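Local coordinates for surface presentation of antigens protein SpaS (Salmonella typhimurium, PDB 3C01) that takes part, as an export-apparatus component of a type III secretion pathway, in presenting the surface determinants Salmonella needs to enter mammalian cells, at residues B[61-65]-B[66-70]. Residues are numbered along the deposited sequence; the frame is centred on the assembly and turned at random.
Sequences DLVSL and EEIDE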
ATOM      1  N   ASP B  61      10.846   0.344   4.862  1.00 17.49           N
ATOM      2  CA  ASP B  61      10.811  -0.292   6.167  1.00 16.97           C
ATOM      3  C   ASP B  61       9.966  -1.532   6.107  1.00 17.77           C
ATOM      4  O   ASP B  61       9.000  -1.625   5.343  1.00 18.21           O
ATOM      5  CB  ASP B  61      10.117   0.585   7.184  1.00 17.31           C
ATOM      6  CG  ASP B  61      10.942   1.759   7.633  1.00 17.85           C
ATOM      7  OD1 ASP B  61      12.168   1.766   7.383  1.00 19.23           O
ATOM      8  OD2 ASP B  61      10.342   2.666   8.290  1.00 16.93           O
ATOM      9  N   LEU B  62      10.283  -2.474   6.971  1.00 18.65           N
ATOM     10  CA  LEU B  62       9.315  -3.446   7.399  1.00 18.96           C
ATOM     11  C   LEU B  62       8.278  -2.756   8.302  1.00 19.84           C
ATOM     12  O   LEU B  62       8.597  -1.827   9.072  1.00 19.48           O
ATOM     13  CB  LEU B  62      10.021  -4.533   8.162  1.00 19.46           C
ATOM     14  CG  LEU B  62      10.565  -5.744   7.399  1.00 19.78           C
ATOM     15  CD1 LEU B  62      11.167  -5.381   6.084  1.00 18.12           C
ATOM     16  CD2 LEU B  62      11.555  -6.457   8.299  1.00 16.70           C
ATOM     17  N   VAL B  63       7.036  -3.215   8.206  1.00 20.63           N
ATOM     18  CA  VAL B  63       5.985  -2.770   9.085  1.00 21.75           C
ATOM     19  C   VAL B  63       6.311  -3.186  10.533  1.00 23.04           C
ATOM     20  O   VAL B  63       6.513  -4.355  10.815  1.00 23.93           O
ATOM     21  CB  VAL B  63       4.625  -3.357   8.604  1.00 22.38           C
ATOM     22  CG1 VAL B  63       3.467  -3.000   9.558  1.00 20.79           C
ATOM     23  CG2 VAL B  63       4.336  -2.868   7.178  1.00 21.94           C
ATOM     24  N   SER B  64       6.369  -2.225  11.450  1.00 24.10           N
ATOM     25  CA  SER B  64       6.810  -2.460  12.818  1.00 24.49           C
ATOM     26  C   SER B  64       5.675  -3.015  13.667  1.00 25.06           C
ATOM     27  O   SER B  64       4.513  -2.951  13.281  1.00 24.76           O
ATOM     28  CB  SER B  64       7.257  -1.144  13.417  1.00 24.44           C
ATOM     29  OG  SER B  64       6.150  -0.259  13.391  1.00 27.65           O
ATOM     30  N   LEU B  65       6.027  -3.521  14.840  1.00 25.78           N
ATOM     31  CA  LEU B  65       5.084  -4.225  15.695  1.00 26.45           C
ATOM     32  C   LEU B  65       3.915  -3.331  16.140  1.00 27.12           C
ATOM     33  O   LEU B  65       2.823  -3.796  16.397  1.00 27.75           O
ATOM     34  CB  LEU B  65       5.809  -4.825  16.913  1.00 26.58           C
ATOM     35  CG  LEU B  65       6.735  -6.040  16.669  1.00 27.16           C
ATOM     36  CD1 LEU B  65       7.511  -5.916  15.324  1.00 29.02           C
ATOM     37  CD2 LEU B  65       7.707  -6.224  17.858  1.00 25.97           C
ATOM     38  N   GLU B  66       4.156  -2.041  16.229  1.00 27.83           N
ATOM     39  CA  GLU B  66       3.117  -1.055  16.507  1.00 27.85           C
ATOM     40  C   GLU B  66       1.924  -1.214  15.561  1.00 27.58           C
ATOM     41  O   GLU B  66       0.786  -1.272  15.996  1.00 27.68           O
ATOM     42  CB  GLU B  66       3.757   0.304  16.273  1.00 28.59           C
ATOM     43  CG  GLU B  66       3.060   1.577  16.730  1.00 29.19           C
ATOM     44  CD  GLU B  66       4.020   2.803  16.522  1.00 30.82           C
ATOM     45  OE1 GLU B  66       4.720   2.841  15.455  1.00 34.12           O
ATOM     46  OE2 GLU B  66       4.097   3.694  17.420  1.00 31.27           O
ATOM     47  N   GLU B  67       2.194  -1.298  14.263  1.00 26.99           N
ATOM     48  CA  GLU B  67       1.138  -1.275  13.264  1.00 26.54           C
ATOM     49  C   GLU B  67       0.888  -2.579  12.554  1.00 25.54           C
ATOM     50  O   GLU B  67      -0.021  -2.658  11.720  1.00 24.79           O
ATOM     51  CB  GLU B  67       1.445  -0.220  12.203  1.00 27.35           C
ATOM     52  CG  GLU B  67       0.435   0.943  12.148  1.00 29.15           C
ATOM     53  CD  GLU B  67       1.032   2.257  12.558  1.00 32.34           C
ATOM     54  OE1 GLU B  67       2.222   2.303  12.962  1.00 35.68           O
ATOM     55  OE2 GLU B  67       0.299   3.261  12.480  1.00 35.96           O
ATOM     56  N   ILE B  68       1.676  -3.593  12.878  1.00 25.01           N
ATOM     57  CA  ILE B  68       1.626  -4.853  12.157  1.00 25.28           C
ATOM     58  C   ILE B  68       0.239  -5.490  12.199  1.00 25.90           C
ATOM     59  O   ILE B  68      -0.240  -5.977  11.168  1.00 26.36           O
ATOM     60  CB  ILE B  68       2.721  -5.872  12.674  1.00 24.96           C
ATOM     61  CG1 ILE B  68       2.791  -7.119  11.785  1.00 24.55           C
ATOM     62  CG2 ILE B  68       2.461  -6.321  14.084  1.00 21.58           C
ATOM     63  CD1 ILE B  68       3.102  -6.855  10.326  1.00 22.52           C
ATOM     64  N   ASP B  69      -0.407  -5.501  13.368  1.00 26.00           N
ATOM     65  CA  ASP B  69      -1.689  -6.199  13.486  1.00 26.52           C
ATOM     66  C   ASP B  69      -2.778  -5.542  12.652  1.00 26.48           C
ATOM     67  O   ASP B  69      -3.614  -6.228  12.043  1.00 26.41           O
ATOM     68  CB  ASP B  69      -2.141  -6.327  14.952  1.00 26.85           C
ATOM     69  CG  ASP B  69      -1.167  -7.163  15.796  1.00 29.93           C
ATOM     70  OD1 ASP B  69      -0.555  -8.120  15.254  1.00 33.32           O
ATOM     71  OD2 ASP B  69      -1.002  -6.864  17.009  1.00 32.74           O
ATOM     72  N   GLU B  70      -2.768  -4.216  12.620  1.00 26.26           N
ATOM     73  CA  GLU B  70      -3.728  -3.488  11.797  1.00 26.38           C
ATOM     74  C   GLU B  70      -3.492  -3.750  10.305  1.00 26.06           C
ATOM     75  O   GLU B  70      -4.421  -4.029   9.581  1.00 25.08           O
ATOM     76  CB  GLU B  70      -3.614  -2.021  12.091  1.00 26.06           C
ATOM     77  CG  GLU B  70      -4.737  -1.206  11.575  1.00 26.90           C
ATOM     78  CD  GLU B  70      -4.776   0.184  12.206  1.00 27.81           C
ATOM     79  OE1 GLU B  70      -5.788   0.891  11.974  1.00 29.24           O
ATOM     80  OE2 GLU B  70      -3.802   0.564  12.934  1.00 30.00           O
TER
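Val63 and Ile68 meet where the chain turns from loop into the first turn of helix 65-84, the last helix of this C-terminal piece of SpaS. The contact is a hydrophobic staple, joining Val63, just before Ser64, to Ile68, five residues further on. CG1 of Val63 stands anti to its backbone N (chi1 176°), which swings it in over the start of the helix, where it lies 3.7 Å from Ile68 CA. Ile68 meets it with its own CG1 branch: CG1 is anti to the backbone N, and chi2 of 58° folds the chain so that CD1 lies 3.9 Å from Val63 CG1. Pro18 touches both side chains and ties the staple to the loop between strands 4-9 and 19-25.

Both backbone hydrogen bonds across the turn go to one carbonyl. Ser64 O takes the amide of Glu67 (N to O 3.0 Å), with the donor standing 45° out of the carbonyl plane, and accepts a second, weak bond from Ile68 N at 2.9 Å. The Ser64 hydroxyl turns toward Glu66 instead, with OG resting 3.8 Å from Glu66 CB as a plain van der Waals contact. The N of Ser64 is hydrogen-bonded to His57 NE2.

Glu67 is buried, and its carboxylate is hydrogen-bonded to helix 47-56 through OE2 to Ser52 OG and OE1 to Thr56 OG1; two hydroxyls thus hold its acid end and pin the new helix to the preceding one. The other branch of Ile68, CG2, lies 3.4 Å from Leu65 O.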